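Local structure of peptide amidase (Stenotrophomonas maltophilia, 1M22) at residues A[140-145]-A[149-154]; A[194-199]-A[420-425]; A[315-320]-A[393-398]. The protein probably hydrolyses amide bonds, notably the carboxamide at the C-terminal end of peptides, as a member of the amidase signature family. All blocks are in the same frame, centred on the assembly; numbering follows the deposited sequence.

Contact 1 of 3, residues A[140-145]-A[149-154]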
loop_
_atom_site.group_PDB
_atom_site.type_symbol
_atom_site.label_atom_id
_atom_site.label_comp_id
_atom_site.label_asym_id
_atom_site.label_seq_id
_atom_site.Cartn_x
_atom_site.Cartn_y
_atom_site.Cartn_z
ATOM N N ASP A 140 9.313 -19.263 0.932
ATOM C CA ASP A 140 10.447 -18.735 1.686
ATOM C C ASP A 140 11.058 -17.514 1.012
ATOM O O ASP A 140 12.279 -17.346 0.985
ATOM C CB ASP A 140 11.530 -19.806 1.858
ATOM C CG ASP A 140 11.010 -21.058 2.529
ATOM O OD1 ASP A 140 10.226 -20.941 3.494
ATOM O OD2 ASP A 140 11.395 -22.164 2.098
ATOM N N SER A 141 10.202 -16.657 0.473
ATOM C CA SER A 141 10.658 -15.450 -0.197
ATOM C C SER A 141 11.209 -14.438 0.802
ATOM O O SER A 141 10.945 -14.523 2.001
ATOM C CB SER A 141 9.502 -14.823 -0.967
ATOM O OG SER A 141 8.465 -14.465 -0.072
ATOM N N ILE A 142 11.977 -13.481 0.292
ATOM C CA ILE A 142 12.563 -12.432 1.116
ATOM C C ILE A 142 11.825 -11.128 0.819
ATOM O O ILE A 142 11.851 -10.625 -0.305
ATOM C CB ILE A 142 14.062 -12.249 0.799
ATOM C CG1 ILE A 142 14.805 -13.574 1.009
ATOM C CG2 ILE A 142 14.654 -11.162 1.688
ATOM C CD1 ILE A 142 16.249 -13.539 0.567
ATOM N N SER A 143 11.154 -10.585 1.827
ATOM C CA SER A 143 10.402 -9.349 1.648
ATOM C C SER A 143 11.287 -8.192 1.210
ATOM O O SER A 143 12.381 -7.993 1.745
ATOM C CB SER A 143 9.688 -8.970 2.947
ATOM O OG SER A 143 8.714 -9.937 3.291
ATOM N N GLY A 144 10.814 -7.436 0.227
ATOM C CA GLY A 144 11.567 -6.290 -0.244
ATOM C C GLY A 144 12.681 -6.578 -1.230
ATOM O O GLY A 144 13.428 -5.671 -1.593
ATOM N N TRP A 145 12.803 -7.828 -1.663
ATOM C CA TRP A 145 13.840 -8.186 -2.623
ATOM C C TRP A 145 13.292 -8.467 -4.015
ATOM O O TRP A 145 12.238 -9.084 -4.166
ATOM C CB TRP A 145 14.606 -9.436 -2.172
ATOM C CG TRP A 145 15.657 -9.859 -3.177
ATOM C CD1 TRP A 145 16.949 -9.418 -3.245
ATOM C CD2 TRP A 145 15.465 -10.714 -4.314
ATOM N NE1 TRP A 145 17.570 -9.940 -4.357
ATOM C CE2 TRP A 145 16.683 -10.736 -5.031
ATOM C CE3 TRP A 145 14.381 -11.459 -4.800
ATOM C CZ2 TRP A 145 16.848 -11.476 -6.209
ATOM C CZ3 TRP A 145 14.545 -12.195 -5.974
ATOM C CH2 TRP A 145 15.772 -12.195 -6.662
ATOM N N GLY A 149 15.629 -4.712 -8.588
ATOM C CA GLY A 149 15.822 -3.654 -7.607
ATOM C C GLY A 149 16.689 -3.975 -6.407
ATOM O O GLY A 149 17.015 -3.089 -5.618
ATOM N N GLY A 150 17.080 -5.232 -6.262
ATOM C CA GLY A 150 17.893 -5.590 -5.120
ATOM C C GLY A 150 17.070 -5.630 -3.846
ATOM O O GLY A 150 15.852 -5.821 -3.881
ATOM N N GLN A 151 17.737 -5.419 -2.720
ATOM C CA GLN A 151 17.099 -5.466 -1.413
ATOM C C GLN A 151 16.795 -4.107 -0.799
ATOM O O GLN A 151 17.702 -3.333 -0.499
ATOM C CB GLN A 151 17.990 -6.247 -0.450
ATOM C CG GLN A 151 17.415 -6.396 0.944
ATOM C CD GLN A 151 16.183 -7.273 0.968
ATOM O OE1 GLN A 151 16.233 -8.443 0.585
ATOM N NE2 GLN A 151 15.066 -6.712 1.420
ATOM N N THR A 152 15.513 -3.818 -0.607
ATOM C CA THR A 152 15.118 -2.567 0.024
ATOM C C THR A 152 15.333 -2.759 1.526
ATOM O O THR A 152 15.118 -3.849 2.056
ATOM C CB THR A 152 13.640 -2.244 -0.281
ATOM O OG1 THR A 152 13.491 -2.021 -1.690
ATOM C CG2 THR A 152 13.184 -0.998 0.473
ATOM N N ARG A 153 15.760 -1.701 2.209
ATOM C CA ARG A 153 16.038 -1.771 3.639
ATOM C C ARG A 153 15.167 -0.860 4.489
ATOM O O ARG A 153 14.775 0.222 4.054
ATOM C CB ARG A 153 17.512 -1.438 3.892
ATOM C CG ARG A 153 18.458 -2.417 3.220
ATOM C CD ARG A 153 19.912 -2.008 3.345
ATOM N NE ARG A 153 20.788 -3.005 2.732
ATOM C CZ ARG A 153 21.061 -4.194 3.263
ATOM N NH1 ARG A 153 20.532 -4.547 4.426
ATOM N NH2 ARG A 153 21.862 -5.036 2.625
ATOM N N ASN A 154 14.874 -1.305 5.708
ATOM C CA ASN A 154 14.073 -0.515 6.638
ATOM C C ASN A 154 14.946 0.653 7.102
ATOM O O ASN A 154 16.039 0.445 7.632
ATOM C CB ASN A 154 13.671 -1.375 7.832
ATOM C CG ASN A 154 12.647 -0.704 8.711
ATOM O OD1 ASN A 154 12.819 0.448 9.117
ATOM N ND2 ASN A 154 11.569 -1.425 9.018
#

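Contact 2 of 3, residues A[194-199]-A[420-425]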
loop_
_atom_site.group_PDB
_atom_site.type_symbol
_atom_site.label_atom_id
_atom_site.label_comp_id
_atom_site.label_asym_id
_atom_site.label_seq_id
_atom_site.Cartn_x
_atom_site.Cartn_y
_atom_site.Cartn_z
ATOM N N ALA A 194 3.565 -0.527 5.688
ATOM C CA ALA A 194 3.320 0.811 6.207
ATOM C C ALA A 194 3.584 0.808 7.719
ATOM O O ALA A 194 4.303 1.667 8.234
ATOM C CB ALA A 194 1.887 1.243 5.912
ATOM N N ALA A 195 3.024 -0.167 8.429
ATOM C CA ALA A 195 3.217 -0.247 9.873
ATOM C C ALA A 195 4.682 -0.485 10.241
ATOM O O ALA A 195 5.213 0.145 11.159
ATOM C CB ALA A 195 2.348 -1.362 10.456
ATOM N N ILE A 196 5.321 -1.400 9.518
ATOM C CA ILE A 196 6.717 -1.768 9.752
ATOM C C ILE A 196 7.674 -0.588 9.569
ATOM O O ILE A 196 8.725 -0.523 10.222
ATOM C CB ILE A 196 7.098 -2.943 8.808
ATOM C CG1 ILE A 196 6.438 -4.234 9.308
ATOM C CG2 ILE A 196 8.619 -3.091 8.698
ATOM C CD1 ILE A 196 7.057 -4.805 10.567
ATOM N N ASN A 197 7.302 0.347 8.701
ATOM C CA ASN A 197 8.129 1.520 8.434
ATOM C C ASN A 197 7.570 2.821 9.020
ATOM O O ASN A 197 7.947 3.914 8.599
ATOM C CB ASN A 197 8.363 1.651 6.925
ATOM C CG ASN A 197 9.189 0.503 6.366
ATOM O OD1 ASN A 197 10.406 0.442 6.567
ATOM N ND2 ASN A 197 8.533 -0.422 5.675
ATOM N N GLY A 198 6.661 2.696 9.984
ATOM C CA GLY A 198 6.119 3.861 10.665
ATOM C C GLY A 198 5.350 4.908 9.889
ATOM O O GLY A 198 5.448 6.102 10.196
ATOM N N VAL A 199 4.569 4.478 8.904
ATOM C CA VAL A 199 3.776 5.408 8.112
ATOM C C VAL A 199 2.335 4.936 8.002
ATOM O O VAL A 199 1.985 3.844 8.462
ATOM C CB VAL A 199 4.359 5.601 6.683
ATOM C CG1 VAL A 199 5.759 6.193 6.769
ATOM C CG2 VAL A 199 4.383 4.279 5.934
ATOM N N VAL A 420 7.189 -6.179 14.870
ATOM C CA VAL A 420 8.212 -5.259 14.385
ATOM C C VAL A 420 9.111 -5.900 13.340
ATOM O O VAL A 420 9.105 -7.116 13.151
ATOM C CB VAL A 420 9.096 -4.734 15.533
ATOM C CG1 VAL A 420 8.245 -3.960 16.525
ATOM C CG2 VAL A 420 9.810 -5.890 16.218
ATOM N N ALA A 421 9.881 -5.062 12.654
ATOM C CA ALA A 421 10.794 -5.526 11.622
ATOM C C ALA A 421 11.775 -6.558 12.172
ATOM O O ALA A 421 12.202 -6.480 13.325
ATOM C CB ALA A 421 11.554 -4.344 11.037
ATOM N N TRP A 422 12.129 -7.512 11.322
ATOM C CA TRP A 422 13.048 -8.589 11.670
ATOM C C TRP A 422 14.303 -8.490 10.806
ATOM O O TRP A 422 14.300 -7.830 9.766
ATOM C CB TRP A 422 12.360 -9.929 11.415
ATOM C CG TRP A 422 11.853 -10.050 10.006
ATOM C CD1 TRP A 422 12.516 -10.582 8.937
ATOM C CD2 TRP A 422 10.601 -9.565 9.500
ATOM N NE1 TRP A 422 11.755 -10.459 7.796
ATOM C CE2 TRP A 422 10.575 -9.839 8.115
ATOM C CE3 TRP A 422 9.499 -8.925 10.085
ATOM C CZ2 TRP A 422 9.490 -9.493 7.302
ATOM C CZ3 TRP A 422 8.418 -8.580 9.276
ATOM C CH2 TRP A 422 8.424 -8.866 7.899
ATOM N N PRO A 423 15.402 -9.136 11.230
ATOM C CA PRO A 423 16.641 -9.096 10.448
ATOM C C PRO A 423 16.369 -9.659 9.054
ATOM O O PRO A 423 15.748 -10.715 8.921
ATOM C CB PRO A 423 17.583 -9.992 11.251
ATOM C CG PRO A 423 17.108 -9.813 12.652
ATOM C CD PRO A 423 15.605 -9.848 12.504
ATOM N N ILE A 424 16.827 -8.961 8.022
ATOM C CA ILE A 424 16.619 -9.413 6.651
ATOM C C ILE A 424 17.204 -10.803 6.417
ATOM O O ILE A 424 16.553 -11.661 5.823
ATOM C CB ILE A 424 17.243 -8.430 5.633
ATOM C CG1 ILE A 424 16.509 -7.086 5.696
ATOM C CG2 ILE A 424 17.168 -9.015 4.224
ATOM C CD1 ILE A 424 17.148 -6.000 4.857
ATOM N N ARG A 425 18.427 -11.020 6.889
ATOM C CA ARG A 425 19.099 -12.305 6.720
ATOM C C ARG A 425 18.551 -13.395 7.637
ATOM O O ARG A 425 19.259 -14.344 7.975
ATOM C CB ARG A 425 20.606 -12.145 6.953
ATOM C CG ARG A 425 21.325 -11.352 5.870
ATOM C CD ARG A 425 22.784 -11.114 6.235
ATOM N NE ARG A 425 23.506 -10.395 5.188
ATOM C CZ ARG A 425 23.834 -10.915 4.010
ATOM N NH1 ARG A 425 23.506 -12.167 3.719
ATOM N NH2 ARG A 425 24.490 -10.183 3.119
HETATM O O HOH W 1 9.043 -2.187 12.589
#

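Contact 3 of 3, residues A[315-320]-A[393-398]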
loop_
_atom_site.group_PDB
_atom_site.type_symbol
_atom_site.label_atom_id
_atom_site.label_comp_id
_atom_site.label_asym_id
_atom_site.label_seq_id
_atom_site.Cartn_x
_atom_site.Cartn_y
_atom_site.Cartn_z
ATOM N N GLN A 315 -11.862 -16.322 12.180
ATOM C CA GLN A 315 -10.483 -15.857 12.052
ATOM C C GLN A 315 -9.574 -16.896 11.389
ATOM O O GLN A 315 -9.337 -17.970 11.944
ATOM C CB GLN A 315 -9.932 -15.491 13.435
ATOM C CG GLN A 315 -8.418 -15.327 13.504
ATOM C CD GLN A 315 -7.907 -14.153 12.692
ATOM O OE1 GLN A 315 -8.124 -14.077 11.483
ATOM N NE2 GLN A 315 -7.218 -13.232 13.356
ATOM N N GLY A 316 -9.078 -16.567 10.199
ATOM C CA GLY A 316 -8.182 -17.455 9.473
ATOM C C GLY A 316 -8.794 -18.673 8.804
ATOM O O GLY A 316 -8.082 -19.444 8.160
ATOM N N ALA A 317 -10.104 -18.853 8.936
ATOM C CA ALA A 317 -10.776 -20.009 8.344
ATOM C C ALA A 317 -10.733 -20.011 6.818
ATOM O O ALA A 317 -10.944 -21.043 6.182
ATOM C CB ALA A 317 -12.224 -20.063 8.818
ATOM N N TRP A 318 -10.446 -18.850 6.240
ATOM C CA TRP A 318 -10.392 -18.682 4.792
ATOM C C TRP A 318 -9.020 -18.948 4.175
ATOM O O TRP A 318 -8.860 -18.846 2.964
ATOM C CB TRP A 318 -10.815 -17.255 4.447
ATOM C CG TRP A 318 -9.968 -16.233 5.147
ATOM C CD1 TRP A 318 -8.687 -15.867 4.833
ATOM C CD2 TRP A 318 -10.319 -15.492 6.319
ATOM N NE1 TRP A 318 -8.223 -14.944 5.740
ATOM C CE2 TRP A 318 -9.203 -14.697 6.664
ATOM C CE3 TRP A 318 -11.472 -15.423 7.115
ATOM C CZ2 TRP A 318 -9.206 -13.842 7.771
ATOM C CZ3 TRP A 318 -11.474 -14.572 8.216
ATOM C CH2 TRP A 318 -10.348 -13.793 8.533
ATOM N N ALA A 319 -8.036 -19.285 5.002
ATOM C CA ALA A 319 -6.675 -19.522 4.522
ATOM C C ALA A 319 -6.552 -20.418 3.288
ATOM O O ALA A 319 -5.944 -20.028 2.289
ATOM C CB ALA A 319 -5.818 -20.079 5.652
ATOM N N GLU A 320 -7.117 -21.619 3.359
ATOM C CA GLU A 320 -7.042 -22.563 2.248
ATOM C C GLU A 320 -7.753 -22.064 0.992
ATOM O O GLU A 320 -7.223 -22.167 -0.115
ATOM C CB GLU A 320 -7.624 -23.912 2.678
ATOM C CG GLU A 320 -7.586 -24.983 1.605
ATOM C CD GLU A 320 -7.953 -26.354 2.139
ATOM O OE1 GLU A 320 -9.054 -26.501 2.711
ATOM O OE2 GLU A 320 -7.136 -27.285 1.986
ATOM N N ARG A 393 -14.542 -15.078 0.457
ATOM C CA ARG A 393 -15.258 -13.810 0.548
ATOM C C ARG A 393 -16.316 -13.843 1.655
ATOM O O ARG A 393 -16.442 -12.902 2.443
ATOM C CB ARG A 393 -15.896 -13.513 -0.818
ATOM C CG ARG A 393 -16.572 -12.163 -0.964
ATOM C CD ARG A 393 -15.772 -11.055 -0.307
ATOM N NE ARG A 393 -14.416 -10.861 -0.810
ATOM C CZ ARG A 393 -14.108 -10.196 -1.919
ATOM N NH1 ARG A 393 -15.064 -9.659 -2.666
ATOM N NH2 ARG A 393 -12.836 -10.037 -2.256
ATOM N N ARG A 394 -17.063 -14.940 1.720
ATOM C CA ARG A 394 -18.109 -15.109 2.722
ATOM C C ARG A 394 -17.568 -15.187 4.149
ATOM O O ARG A 394 -18.069 -14.518 5.050
ATOM C CB ARG A 394 -18.916 -16.374 2.411
ATOM C CG ARG A 394 -19.942 -16.747 3.468
ATOM C CD ARG A 394 -20.786 -17.935 3.012
ATOM N NE ARG A 394 -19.975 -19.114 2.712
ATOM C CZ ARG A 394 -19.384 -19.875 3.629
ATOM N NH1 ARG A 394 -19.511 -19.588 4.916
ATOM N NH2 ARG A 394 -18.662 -20.923 3.255
ATOM N N LEU A 395 -16.541 -16.005 4.348
ATOM C CA LEU A 395 -15.951 -16.186 5.668
ATOM C C LEU A 395 -15.295 -14.940 6.251
ATOM O O LEU A 395 -15.401 -14.684 7.449
ATOM C CB LEU A 395 -14.922 -17.319 5.633
ATOM C CG LEU A 395 -15.465 -18.727 5.367
ATOM C CD1 LEU A 395 -14.308 -19.681 5.136
ATOM C CD2 LEU A 395 -16.319 -19.188 6.540
ATOM N N ALA A 396 -14.622 -14.169 5.404
ATOM C CA ALA A 396 -13.929 -12.965 5.852
ATOM C C ALA A 396 -14.824 -11.736 5.958
ATOM O O ALA A 396 -14.616 -10.886 6.823
ATOM C CB ALA A 396 -12.760 -12.669 4.917
ATOM N N GLY A 397 -15.815 -11.643 5.076
ATOM C CA GLY A 397 -16.702 -10.489 5.085
ATOM C C GLY A 397 -17.996 -10.676 5.859
ATOM O O GLY A 397 -18.031 -10.449 7.068
ATOM N N PRO A 398 -19.079 -11.094 5.186
ATOM C CA PRO A 398 -20.377 -11.300 5.837
ATOM C C PRO A 398 -20.338 -12.078 7.151
ATOM O O PRO A 398 -20.967 -11.681 8.131
ATOM C CB PRO A 398 -21.181 -12.023 4.760
ATOM C CG PRO A 398 -20.673 -11.393 3.511
ATOM C CD PRO A 398 -19.173 -11.372 3.741
#

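Contact 1 of 3, residues A[140-145]-A[149-154]
The carboxamide of Gln151 reaches back across a tight hairpin and fixes the turn opposite it. Its NE2 gives one hydrogen to Ser143 O at 3.0 Å, a nearly straight bond (168° at the hydrogen) that uses a carbonyl lone pair. NE2 of Gln151 gives its other hydrogen to Thr152 O at 2.9 Å. Both acceptors lie in the amide plane, so the pair of bonds stops the carboxamide from rotating. CG stands anti to the backbone N (chi1 -179°), and a bend at chi2 then folds the chain over to place NE2 between the two carbonyls. Glutamine suits the place because one nitrogen with two hydrogens can bridge the carbonyls on the two sides of the hairpin. Gly144 lies against this amide: at its backbone angles a CB would be jammed against the carbonyl O of Ser143, and would also press on Gln151 NE2.

The peptide from Ser143 to Gly144 forms the corner of a type II turn from Ile142 to Trp145, which leads into a two-stranded antiparallel hairpin. Trp145 and Gln151 are a non-hydrogen-bonded pair there, on one face. Thr152 N bonds to Gly144 O at 3.0 Å, and Gly150 O receives the CA hydrogen of Trp145 (CA to O 3.4 Å). Gly150 also takes a positive phi, another reason for glycine. The hairpin borders the active site: the Ser143 side chain is about 8 Å from that of the nucleophile Ser189.

On the partly exposed side, Ile142, Trp145 and Gln151 meet by touch alone. Gln151 OE1 faces carbon there, with Ile142 CG2 3.3 Å away and Trp145 CB 3.4 Å away. It lies at the edge of the indole, whose ring also meets that of Phe366, the planes at about 75°. On the buried side, by contrast, Thr152 OG1 is hydrogen-bonded to Arg49 O and Asn129 ND2.

Contact 2 of 3, residues A[194-199]-A[420-425]
Ile196, in the last turn of helix 191-196, inserts its branched side chain against the backbone that joins Val420 to Ala421. From CB the two branches part. CG2, anti to the backbone N, meets the methyl of Ala421, with Ile196 CG2 and Ala421 CB 4.0 Å apart. CG1 stands beside the backbone N (chi1 -73°), and a bend at chi2 (-73°) carries the longer arm on, so that Ile196 CD1 ends 3.5 Å from Ala421 N and 3.6 Å from Val420 C. The same Ile196 CD1 also touches the indole of Trp422 at CZ3, 4.2 Å away. Isoleucine suits the place because its two branches let one residue follow both a methyl and a bare peptide, while alanine opposite is small enough for the chains to approach closely.

The helix that presents Ile196 begins just after the nucleophile Ser189 and ends in a Schellman motif. Gly198, with positive phi, is its C-prime residue, a conformation that favours glycine. Val199 N bonds back to Ala194 O at 2.9 Å, and Gly198 N to Ala195 O at 3.2 Å. Asn197, the first residue past the helix, has its ND2 hydrogen-bonded to Pro193 O and Pro162 O.

Beside the hydrophobic patch, one water joins the two backbones. The water donates to Ile196 O at 2.9 Å and accepts from Ala421 N at 3.0 Å; Ile196 O has a second partner in Asn154 ND2. Val420 turns its side chain from the helix to touch Ile454, Leu457 and Val459 of the central sheet.

Contact 3 of 3, residues A[315-320]-A[393-398]
Trp318 NE1 is hydrogen-bonded to Ser437 OG of helix 436-442, while the ring that carries it packs against Leu395 and Ala396. The contact belongs to the helical layers packed on the amidase sheet: the turn leading into helix 319-340 lies against helix 383-407.

Trp318 and Leu395 take similar shares of it, Leu395 CB lying 4.2 Å from Trp318 CE3. Ala396 CB sits over one face of the indole in a CH-pi contact, 4.0 Å from the centroid of the six-membered ring of Trp318 and 21° off its normal. A small methyl lets the helix backbone come close as well, with Ala396 CA 3.7 Å from Trp318 CE3. On the opposite face lies Gly316 N, offset toward the rim, so the ring is sandwiched between helix and turn. The first torsion (chi1 57°) sets CG between the backbone N and the carbonyl carbon, swinging the indole back over its own turn. Val441 of helix 436-442 touches both Trp318 and Ala396.

A type I turn from Gly316 to Ala319, closed by Ala319 N to Gly316 O at 3.2 Å, presents Ala317 and Trp318; Gly316 has the positive phi that favours glycine. Helix 383-407 is kinked at Pro398, whose nitrogen has no hydrogen to offer. Leu395 also reaches Ala317: its CD1 lies 3.8 Å from Ala317 O and 4.2 Å from Ala317 CB.

From the N terminus, contact 1 comes first and closes the shortest loop, a hairpin complete before helix 191-196 begins. Contact 2 then opens at that helix and closes 221 residues later, after strand 412-416, bringing the end of the helix that follows the nucleophile to a loop from the far part of the sheet. Contact 3 is nested within this long loop and joins the turn that leads into helix 319-340 to helix 383-407, in the covering layers. None of the loops cross. Contacts 1 and 2 adjoin, their centres about 11 Å apart: Asn154 ND2 probably bonds to Ile196 O, and Arg153 packs on Ile424. Contact 3 lies apart, its centre about 26 Å from that of contact 2.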